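Arginine decarboxylase (Campylobacter jejuni subsp. jejuni, PDB 3NZP) probably catalyses the decarboxylation of arginine to agmatine, a step of polyamine biosynthesis, with pyridoxal 5'-phosphate as cofactor. Local coordinates at residues Ala326-Val336 with Tyr509-Ala518; Ile551-Thr559 with Leu598-Leu606. All blocks are in the same frame, centred on the assembly; numbering follows the deposited sequence.

Two contacts far apart in sequence show how a chain returns to its own fold at successive points. After strand 47-50 and the barrel that carries the pyridoxal phosphate, the chain enters 326-336. Interaction 1 opens there and closes when 509-518 pairs with it, with 172 residues between, among them the helices 357-368, 374-392 and 399-420. The chain then runs through the hairpin of strands 534-540 and 545-551 into interaction 2, which closes a shorter, mainly helical loop of 38 residues between 551-559 and 598-606. The loops neither nest nor cross but follow in series; the centres of interactions 1 and 2 lie about 21 Å apart. The first pairs two strands of the beta domain; the second joins the two ends of the helical segment 556-600.

Interaction 1 (Ala326-Val336 with Tyr509-Ala518); sequences AANHAVLIAPV and YFLGFFLVGA
Leu332 and Ala334 pair with Phe513 and Leu511 through two rings of antiparallel backbone bonds, Leu332 N to Phe513 O (2.9 Å, nearly straight at 178°) and Phe513 N back to Leu332 O among them. Val336 N extends the ladder to Tyr509 O (2.8 Å). Apolar contacts flank it on both faces. On the face of Ile333 and Pro335, Phe510 receives Pro335 CB at its CE2 (3.4 Å), and helix 31-40 touches the Phe510 side chain. Phe514 has CG anti to its carbonyl carbon (chi1 -58°), and the ring offers one face to Val331 CG1, 3.8 Å from the centroid, in a CH-pi contact. On the face of Leu332 and Ala334, Phe513 CD2 meets Leu332 CD1. This pairing belongs to the mixed-sheet beta domain that accompanies the alpha/beta barrel, built from strands on both sides of it in sequence. Beyond Phe514 the regular ladder gives way to a water bridge and a turn: one water accepts from Leu515 N and donates to the carbonyls of Asn328 and Ala330. Gly517 N reaches Ala327 O (2.9 Å) on a lone pair. His329 ND1 donates in its ring plane to Ala326 O (2.7 Å), while NE2 bonds Arg50. Next to this turn, Ala518 CB approaches the side chains of the cofactor-binding Arg323 and Tyr519.

Interaction 2 (Ile551-Thr559 with Leu598-Leu606); sequences IEAQSILDT and LFLNDNGYL
Ser555 holds OG between its backbone N and carbonyl carbon (chi1 72°), a torsion that sets the hydroxyl over the start of helix 556-562, where it accepts from Asp558 N (3.2 Å). The backbone itself places Ser555 CB 3.5 Å from Leu600 O. Ile556 turns the other way: CG1 lies anti to the carbonyl carbon (chi1 -71°), which carries CD1 along to Phe599 O. Between the two segments the bonds come from backbone amides. Ile556 N donates to Asp602 O (3.0 Å), tilted from the carbonyl plane, and Leu557 N donates to Leu600 O (3.2 Å) in the plane of the Leu600 carbonyl. The two acceptors sit at the end of helix 586-600 and just past it, so one helix ends where another begins. With Asp558 N taken by Ser555 OG, the first three amides of the helix are all satisfied; Ser555 N in turn donates a long, weak bond to Asp558 OD2. The apolar part is small: Leu557 CD1 comes against Leu600 CG (3.5 Å), the two side chains slanting past one another, with Met571 touching both. Farther along, Gln554 O takes a CA-H contact from Asn603, whose OD1 accepts from Tyr605 N (3.2 Å) in an Asx turn. Tyr605 O is bonded by Lys113 of the second subunit, whose Leu117 also packs on Ile556 and Leu600, so the join lies at the dimer interface. The arrangement closes the base of the helical segment made of 556-562, 567-579 and 586-600, with Ser555 and Asp558 forming the capping box of its first helix.

Interaction 1 (Ala326-Val336 with Tyr509-Ala518)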
loop_
_atom_site.group_PDB
_atom_site.type_symbol
_atom_site.label_atom_id
_atom_site.label_comp_id
_atom_site.label_asym_id
_atom_site.label_seq_id
_atom_site.Cartn_x
_atom_site.Cartn_y
_atom_site.Cartn_z
ATOM N N ALA B 326 -17.874 -8.216 3.383
ATOM C CA ALA B 326 -17.664 -6.885 2.831
ATOM C C ALA B 326 -17.202 -6.789 1.372
ATOM O O ALA B 326 -17.421 -5.774 0.714
ATOM C CB ALA B 326 -16.716 -6.123 3.724
ATOM N N ALA B 327 -16.596 -7.848 0.858
ATOM C CA ALA B 327 -16.081 -7.836 -0.501
ATOM C C ALA B 327 -16.973 -7.315 -1.643
ATOM O O ALA B 327 -16.651 -6.303 -2.246
ATOM C CB ALA B 327 -15.561 -9.218 -0.849
ATOM N N ASN B 328 -18.080 -7.989 -1.944
ATOM C CA ASN B 328 -18.950 -7.592 -3.060
ATOM C C ASN B 328 -19.835 -6.364 -2.912
ATOM O O ASN B 328 -20.443 -5.926 -3.881
ATOM C CB ASN B 328 -19.876 -8.754 -3.456
ATOM C CG ASN B 328 -21.014 -8.968 -2.456
ATOM O OD1 ASN B 328 -22.005 -9.637 -2.755
ATOM N ND2 ASN B 328 -20.867 -8.405 -1.261
ATOM N N HIS B 329 -19.933 -5.805 -1.719
ATOM C CA HIS B 329 -20.822 -4.667 -1.544
ATOM C C HIS B 329 -20.450 -3.430 -2.360
ATOM O O HIS B 329 -21.314 -2.603 -2.662
ATOM C CB HIS B 329 -20.914 -4.294 -0.068
ATOM C CG HIS B 329 -19.972 -3.207 0.344
ATOM N ND1 HIS B 329 -18.696 -3.452 0.806
ATOM C CD2 HIS B 329 -20.122 -1.860 0.351
ATOM C CE1 HIS B 329 -18.101 -2.304 1.080
ATOM N NE2 HIS B 329 -18.944 -1.322 0.812
ATOM N N ALA B 330 -19.176 -3.305 -2.726
ATOM C CA ALA B 330 -18.693 -2.140 -3.465
ATOM C C ALA B 330 -18.151 -2.397 -4.858
ATOM O O ALA B 330 -17.372 -3.329 -5.090
ATOM C CB ALA B 330 -17.630 -1.443 -2.648
ATOM N N VAL B 331 -18.543 -1.535 -5.787
ATOM C CA VAL B 331 -18.083 -1.646 -7.162
ATOM C C VAL B 331 -17.399 -0.342 -7.523
ATOM O O VAL B 331 -17.932 0.735 -7.246
ATOM C CB VAL B 331 -19.250 -1.877 -8.127
ATOM C CG1 VAL B 331 -18.711 -2.059 -9.533
ATOM C CG2 VAL B 331 -20.059 -3.094 -7.698
ATOM N N LEU B 332 -16.219 -0.441 -8.127
ATOM C CA LEU B 332 -15.476 0.746 -8.532
ATOM C C LEU B 332 -15.636 0.946 -10.031
ATOM O O LEU B 332 -15.051 0.212 -10.819
ATOM C CB LEU B 332 -13.993 0.578 -8.183
ATOM C CG LEU B 332 -13.091 1.820 -8.258
ATOM C CD1 LEU B 332 -12.685 2.103 -9.679
ATOM C CD2 LEU B 332 -13.834 3.001 -7.653
ATOM N N ILE B 333 -16.445 1.923 -10.424
ATOM C CA ILE B 333 -16.670 2.214 -11.841
ATOM C C ILE B 333 -15.747 3.336 -12.297
ATOM O O ILE B 333 -15.624 4.362 -11.619
ATOM C CB ILE B 333 -18.117 2.675 -12.108
ATOM C CG1 ILE B 333 -19.084 1.514 -11.917
ATOM C CG2 ILE B 333 -18.228 3.280 -13.492
ATOM C CD1 ILE B 333 -19.529 1.343 -10.491
ATOM N N ALA B 334 -15.107 3.148 -13.445
ATOM C CA ALA B 334 -14.203 4.160 -13.991
ATOM C C ALA B 334 -14.331 4.221 -15.507
ATOM O O ALA B 334 -14.209 3.209 -16.187
ATOM C CB ALA B 334 -12.775 3.839 -13.604
ATOM N N PRO B 335 -14.595 5.417 -16.058
ATOM C CA PRO B 335 -14.740 5.590 -17.508
ATOM C C PRO B 335 -13.403 5.499 -18.256
ATOM O O PRO B 335 -12.365 5.913 -17.742
ATOM C CB PRO B 335 -15.381 6.974 -17.619
ATOM C CG PRO B 335 -14.783 7.708 -16.483
ATOM C CD PRO B 335 -14.841 6.692 -15.355
ATOM N N VAL B 336 -13.431 4.954 -19.468
ATOM C CA VAL B 336 -12.205 4.831 -20.243
ATOM C C VAL B 336 -11.879 6.171 -20.882
ATOM O O VAL B 336 -12.615 6.635 -21.742
ATOM C CB VAL B 336 -12.324 3.804 -21.376
ATOM C CG1 VAL B 336 -10.950 3.565 -21.986
ATOM C CG2 VAL B 336 -12.904 2.506 -20.856
ATOM N N TYR B 509 -17.561 4.561 -22.422
ATOM C CA TYR B 509 -17.238 3.174 -22.105
ATOM C C TYR B 509 -16.721 3.088 -20.681
ATOM O O TYR B 509 -15.614 3.544 -20.392
ATOM C CB TYR B 509 -16.181 2.657 -23.076
ATOM C CG TYR B 509 -16.061 1.154 -23.113
ATOM C CD1 TYR B 509 -17.192 0.352 -23.263
ATOM C CD2 TYR B 509 -14.814 0.530 -23.036
ATOM C CE1 TYR B 509 -17.091 -1.035 -23.338
ATOM C CE2 TYR B 509 -14.703 -0.861 -23.112
ATOM C CZ TYR B 509 -15.850 -1.633 -23.263
ATOM O OH TYR B 509 -15.763 -3.002 -23.348
ATOM N N PHE B 510 -17.524 2.502 -19.797
ATOM C CA PHE B 510 -17.146 2.367 -18.392
ATOM C C PHE B 510 -16.709 0.951 -18.005
ATOM O O PHE B 510 -17.268 -0.045 -18.466
ATOM C CB PHE B 510 -18.310 2.770 -17.478
ATOM C CG PHE B 510 -18.794 4.170 -17.684
ATOM C CD1 PHE B 510 -19.764 4.450 -18.629
ATOM C CD2 PHE B 510 -18.289 5.213 -16.916
ATOM C CE1 PHE B 510 -20.232 5.756 -18.809
ATOM C CE2 PHE B 510 -18.749 6.521 -17.089
ATOM C CZ PHE B 510 -19.723 6.793 -18.035
ATOM N N LEU B 511 -15.704 0.872 -17.146
ATOM C CA LEU B 511 -15.228 -0.408 -16.669
ATOM C C LEU B 511 -15.626 -0.566 -15.208
ATOM O O LEU B 511 -15.773 0.418 -14.476
ATOM C CB LEU B 511 -13.711 -0.513 -16.817
ATOM C CG LEU B 511 -13.245 -0.672 -18.258
ATOM C CD1 LEU B 511 -11.749 -0.919 -18.282
ATOM C CD2 LEU B 511 -13.988 -1.835 -18.909
ATOM N N GLY B 512 -15.814 -1.811 -14.791
ATOM C CA GLY B 512 -16.194 -2.069 -13.422
ATOM C C GLY B 512 -15.240 -3.014 -12.726
ATOM O O GLY B 512 -14.872 -4.063 -13.260
ATOM N N PHE B 513 -14.820 -2.637 -11.529
ATOM C CA PHE B 513 -13.927 -3.474 -10.754
ATOM C C PHE B 513 -14.739 -3.935 -9.559
ATOM O O PHE B 513 -15.134 -3.119 -8.721
ATOM C CB PHE B 513 -12.738 -2.655 -10.329
ATOM C CG PHE B 513 -12.004 -2.047 -11.478
ATOM C CD1 PHE B 513 -10.943 -2.725 -12.080
ATOM C CD2 PHE B 513 -12.378 -0.802 -11.975
ATOM C CE1 PHE B 513 -10.262 -2.170 -13.153
ATOM C CE2 PHE B 513 -11.705 -0.238 -13.046
ATOM C CZ PHE B 513 -10.643 -0.925 -13.640
ATOM N N PHE B 514 -14.996 -5.240 -9.491
ATOM C CA PHE B 514 -15.816 -5.799 -8.422
ATOM C C PHE B 514 -15.097 -6.446 -7.237
ATOM O O PHE B 514 -13.906 -6.729 -7.296
ATOM C CB PHE B 514 -16.819 -6.794 -9.024
ATOM C CG PHE B 514 -17.720 -6.183 -10.076
ATOM C CD1 PHE B 514 -17.198 -5.790 -11.311
ATOM C CD2 PHE B 514 -19.081 -5.953 -9.814
ATOM C CE1 PHE B 514 -18.007 -5.161 -12.271
ATOM C CE2 PHE B 514 -19.907 -5.320 -10.769
ATOM C CZ PHE B 514 -19.367 -4.926 -12.003
ATOM N N LEU B 515 -15.843 -6.656 -6.153
ATOM C CA LEU B 515 -15.303 -7.292 -4.962
ATOM C C LEU B 515 -14.209 -6.456 -4.355
ATOM O O LEU B 515 -13.313 -6.952 -3.670
ATOM C CB LEU B 515 -14.755 -8.667 -5.333
ATOM C CG LEU B 515 -15.783 -9.793 -5.457
ATOM C CD1 LEU B 515 -17.092 -9.323 -6.049
ATOM C CD2 LEU B 515 -15.156 -10.877 -6.309
ATOM N N VAL B 516 -14.311 -5.164 -4.588
ATOM C CA VAL B 516 -13.314 -4.236 -4.106
ATOM C C VAL B 516 -13.734 -3.590 -2.777
ATOM O O VAL B 516 -13.116 -2.637 -2.309
ATOM C CB VAL B 516 -13.084 -3.192 -5.199
ATOM C CG1 VAL B 516 -14.265 -2.238 -5.266
ATOM C CG2 VAL B 516 -11.782 -2.505 -4.978
ATOM N N GLY B 517 -14.768 -4.148 -2.156
ATOM C CA GLY B 517 -15.261 -3.603 -0.905
ATOM C C GLY B 517 -14.523 -4.023 0.357
ATOM O O GLY B 517 -14.934 -3.688 1.466
ATOM N N ALA B 518 -13.427 -4.750 0.220
ATOM C CA ALA B 518 -12.702 -5.163 1.406
ATOM C C ALA B 518 -11.208 -4.847 1.314
ATOM O O ALA B 518 -10.554 -5.129 0.303
ATOM C CB ALA B 518 -12.912 -6.635 1.644
HETATM O O HOH W 1 -18.371 -5.654 -6.164
#

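Interaction 2 (Ile551-Thr559 with Leu598-Leu606)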
loop_
_atom_site.group_PDB
_atom_site.type_symbol
_atom_site.label_atom_id
_atom_site.label_comp_id
_atom_site.label_asym_id
_atom_site.label_seq_id
_atom_site.Cartn_x
_atom_site.Cartn_y
_atom_site.Cartn_z
ATOM N N ILE B 551 -20.699 11.212 -1.423
ATOM C CA ILE B 551 -19.540 11.869 -0.824
ATOM C C ILE B 551 -18.690 12.268 -2.018
ATOM O O ILE B 551 -18.021 11.433 -2.637
ATOM C CB ILE B 551 -18.703 10.926 0.070
ATOM C CG1 ILE B 551 -19.543 10.400 1.218
ATOM C CG2 ILE B 551 -17.564 11.707 0.707
ATOM C CD1 ILE B 551 -20.046 11.507 2.115
ATOM N N GLU B 552 -18.730 13.546 -2.352
ATOM C CA GLU B 552 -17.993 14.038 -3.494
ATOM C C GLU B 552 -16.488 14.013 -3.231
ATOM O O GLU B 552 -16.044 14.175 -2.094
ATOM C CB GLU B 552 -18.485 15.452 -3.822
ATOM C CG GLU B 552 -18.015 16.040 -5.132
ATOM C CD GLU B 552 -18.911 17.173 -5.562
ATOM O OE1 GLU B 552 -19.533 17.785 -4.667
ATOM O OE2 GLU B 552 -19.000 17.454 -6.775
ATOM N N ALA B 553 -15.708 13.783 -4.282
ATOM C CA ALA B 553 -14.255 13.727 -4.173
ATOM C C ALA B 553 -13.660 15.089 -3.821
ATOM O O ALA B 553 -14.068 16.117 -4.373
ATOM C CB ALA B 553 -13.671 13.231 -5.474
ATOM N N GLN B 554 -12.691 15.097 -2.907
ATOM C CA GLN B 554 -12.035 16.336 -2.467
ATOM C C GLN B 554 -11.510 17.220 -3.587
ATOM O O GLN B 554 -11.141 16.741 -4.657
ATOM C CB GLN B 554 -10.846 16.015 -1.571
ATOM C CG GLN B 554 -11.172 15.739 -0.147
ATOM C CD GLN B 554 -9.938 15.832 0.722
ATOM O OE1 GLN B 554 -8.870 15.289 0.377
ATOM N NE2 GLN B 554 -10.063 16.524 1.854
ATOM N N SER B 555 -11.452 18.518 -3.342
ATOM C CA SER B 555 -10.910 19.406 -4.353
ATOM C C SER B 555 -9.413 19.465 -4.105
ATOM O O SER B 555 -8.941 19.171 -2.997
ATOM C CB SER B 555 -11.492 20.814 -4.221
ATOM O OG SER B 555 -10.969 21.457 -3.074
ATOM N N ILE B 556 -8.666 19.848 -5.134
ATOM C CA ILE B 556 -7.212 19.965 -5.028
ATOM C C ILE B 556 -6.841 20.724 -3.755
ATOM O O ILE B 556 -5.985 20.291 -2.986
ATOM C CB ILE B 556 -6.661 20.715 -6.240
ATOM C CG1 ILE B 556 -6.759 19.838 -7.470
ATOM C CG2 ILE B 556 -5.214 21.091 -6.006
ATOM C CD1 ILE B 556 -6.367 20.588 -8.696
ATOM N N LEU B 557 -7.510 21.858 -3.560
ATOM C CA LEU B 557 -7.303 22.708 -2.394
ATOM C C LEU B 557 -7.460 21.912 -1.101
ATOM O O LEU B 557 -6.592 21.962 -0.233
ATOM C CB LEU B 557 -8.304 23.860 -2.416
ATOM C CG LEU B 557 -7.713 25.257 -2.219
ATOM C CD1 LEU B 557 -6.450 25.380 -3.030
ATOM C CD2 LEU B 557 -8.725 26.315 -2.639
ATOM N N ASP B 558 -8.569 21.185 -0.976
ATOM C CA ASP B 558 -8.805 20.382 0.220
ATOM C C ASP B 558 -7.696 19.351 0.384
ATOM O O ASP B 558 -7.207 19.115 1.485
ATOM C CB ASP B 558 -10.141 19.646 0.151
ATOM C CG ASP B 558 -11.347 20.583 0.228
ATOM O OD1 ASP B 558 -11.344 21.519 1.069
ATOM O OD2 ASP B 558 -12.309 20.361 -0.550
ATOM N N THR B 559 -7.302 18.731 -0.716
ATOM C CA THR B 559 -6.258 17.734 -0.655
ATOM C C THR B 559 -4.955 18.311 -0.111
ATOM O O THR B 559 -4.286 17.704 0.733
ATOM C CB THR B 559 -6.025 17.144 -2.032
ATOM O OG1 THR B 559 -7.232 16.521 -2.478
ATOM C CG2 THR B 559 -4.897 16.123 -1.994
ATOM N N LEU B 598 -11.095 28.095 -10.449
ATOM C CA LEU B 598 -11.988 27.033 -10.858
ATOM C C LEU B 598 -11.291 25.688 -10.702
ATOM O O LEU B 598 -11.899 24.707 -10.256
ATOM C CB LEU B 598 -12.386 27.236 -12.312
ATOM C CG LEU B 598 -13.051 26.007 -12.911
ATOM C CD1 LEU B 598 -14.408 25.842 -12.256
ATOM C CD2 LEU B 598 -13.193 26.145 -14.412
ATOM N N PHE B 599 -10.011 25.645 -11.072
ATOM C CA PHE B 599 -9.226 24.407 -10.983
ATOM C C PHE B 599 -8.896 24.009 -9.558
ATOM O O PHE B 599 -8.733 22.828 -9.261
ATOM C CB PHE B 599 -7.919 24.535 -11.771
ATOM C CG PHE B 599 -8.114 24.928 -13.205
ATOM C CD1 PHE B 599 -9.170 24.396 -13.952
ATOM C CD2 PHE B 599 -7.254 25.839 -13.815
ATOM C CE1 PHE B 599 -9.373 24.773 -15.284
ATOM C CE2 PHE B 599 -7.449 26.222 -15.147
ATOM C CZ PHE B 599 -8.508 25.687 -15.881
ATOM N N LEU B 600 -8.788 25.004 -8.688
ATOM C CA LEU B 600 -8.472 24.769 -7.294
ATOM C C LEU B 600 -9.632 24.115 -6.559
ATOM O O LEU B 600 -9.433 23.257 -5.690
ATOM C CB LEU B 600 -8.099 26.089 -6.613
ATOM C CG LEU B 600 -6.609 26.380 -6.430
ATOM C CD1 LEU B 600 -5.866 26.160 -7.723
ATOM C CD2 LEU B 600 -6.430 27.800 -5.942
ATOM N N ASN B 601 -10.844 24.518 -6.919
ATOM C CA ASN B 601 -12.041 23.987 -6.291
ATOM C C ASN B 601 -12.601 22.778 -7.031
ATOM O O ASN B 601 -13.765 22.423 -6.875
ATOM C CB ASN B 601 -13.092 25.088 -6.180
ATOM C CG ASN B 601 -12.768 26.088 -5.080
ATOM O OD1 ASN B 601 -12.895 25.783 -3.889
ATOM N ND2 ASN B 601 -12.339 27.288 -5.471
ATOM N N ASP B 602 -11.759 22.137 -7.826
ATOM C CA ASP B 602 -12.177 20.975 -8.585
ATOM C C ASP B 602 -11.347 19.752 -8.171
ATOM O O ASP B 602 -10.229 19.904 -7.682
ATOM C CB ASP B 602 -12.000 21.275 -10.072
ATOM C CG ASP B 602 -12.805 20.350 -10.953
ATOM O OD1 ASP B 602 -12.635 20.425 -12.191
ATOM O OD2 ASP B 602 -13.607 19.553 -10.412
ATOM N N ASN B 603 -11.890 18.547 -8.342
ATOM C CA ASN B 603 -11.156 17.330 -7.968
ATOM C C ASN B 603 -9.971 17.175 -8.908
ATOM O O ASN B 603 -9.952 17.756 -10.002
ATOM C CB ASN B 603 -12.048 16.095 -8.059
ATOM C CG ASN B 603 -12.496 15.820 -9.465
ATOM O OD1 ASN B 603 -12.136 14.797 -10.058
ATOM N ND2 ASN B 603 -13.278 16.745 -10.026
ATOM N N GLY B 604 -8.998 16.370 -8.494
ATOM C CA GLY B 604 -7.799 16.191 -9.297
ATOM C C GLY B 604 -7.825 15.128 -10.373
ATOM O O GLY B 604 -6.806 14.851 -11.008
ATOM N N TYR B 605 -8.979 14.516 -10.584
ATOM C CA TYR B 605 -9.060 13.491 -11.602
ATOM C C TYR B 605 -9.125 14.113 -12.981
ATOM O O TYR B 605 -9.617 15.237 -13.163
ATOM C CB TYR B 605 -10.259 12.575 -11.346
ATOM C CG TYR B 605 -9.961 11.524 -10.292
ATOM C CD1 TYR B 605 -10.410 11.664 -8.975
ATOM C CD2 TYR B 605 -9.194 10.396 -10.612
ATOM C CE1 TYR B 605 -10.103 10.702 -8.000
ATOM C CE2 TYR B 605 -8.877 9.431 -9.651
ATOM C CZ TYR B 605 -9.334 9.589 -8.345
ATOM O OH TYR B 605 -9.017 8.636 -7.386
ATOM N N LEU B 606 -8.576 13.371 -13.938
ATOM C CA LEU B 606 -8.515 13.771 -15.337
ATOM C C LEU B 606 -9.850 13.645 -16.051
ATOM O O LEU B 606 -10.719 12.879 -15.638
ATOM C CB LEU B 606 -7.486 12.915 -16.069
ATOM C CG LEU B 606 -6.024 13.355 -15.991
ATOM C CD1 LEU B 606 -5.603 13.492 -14.547
ATOM C CD2 LEU B 606 -5.142 12.349 -16.719
#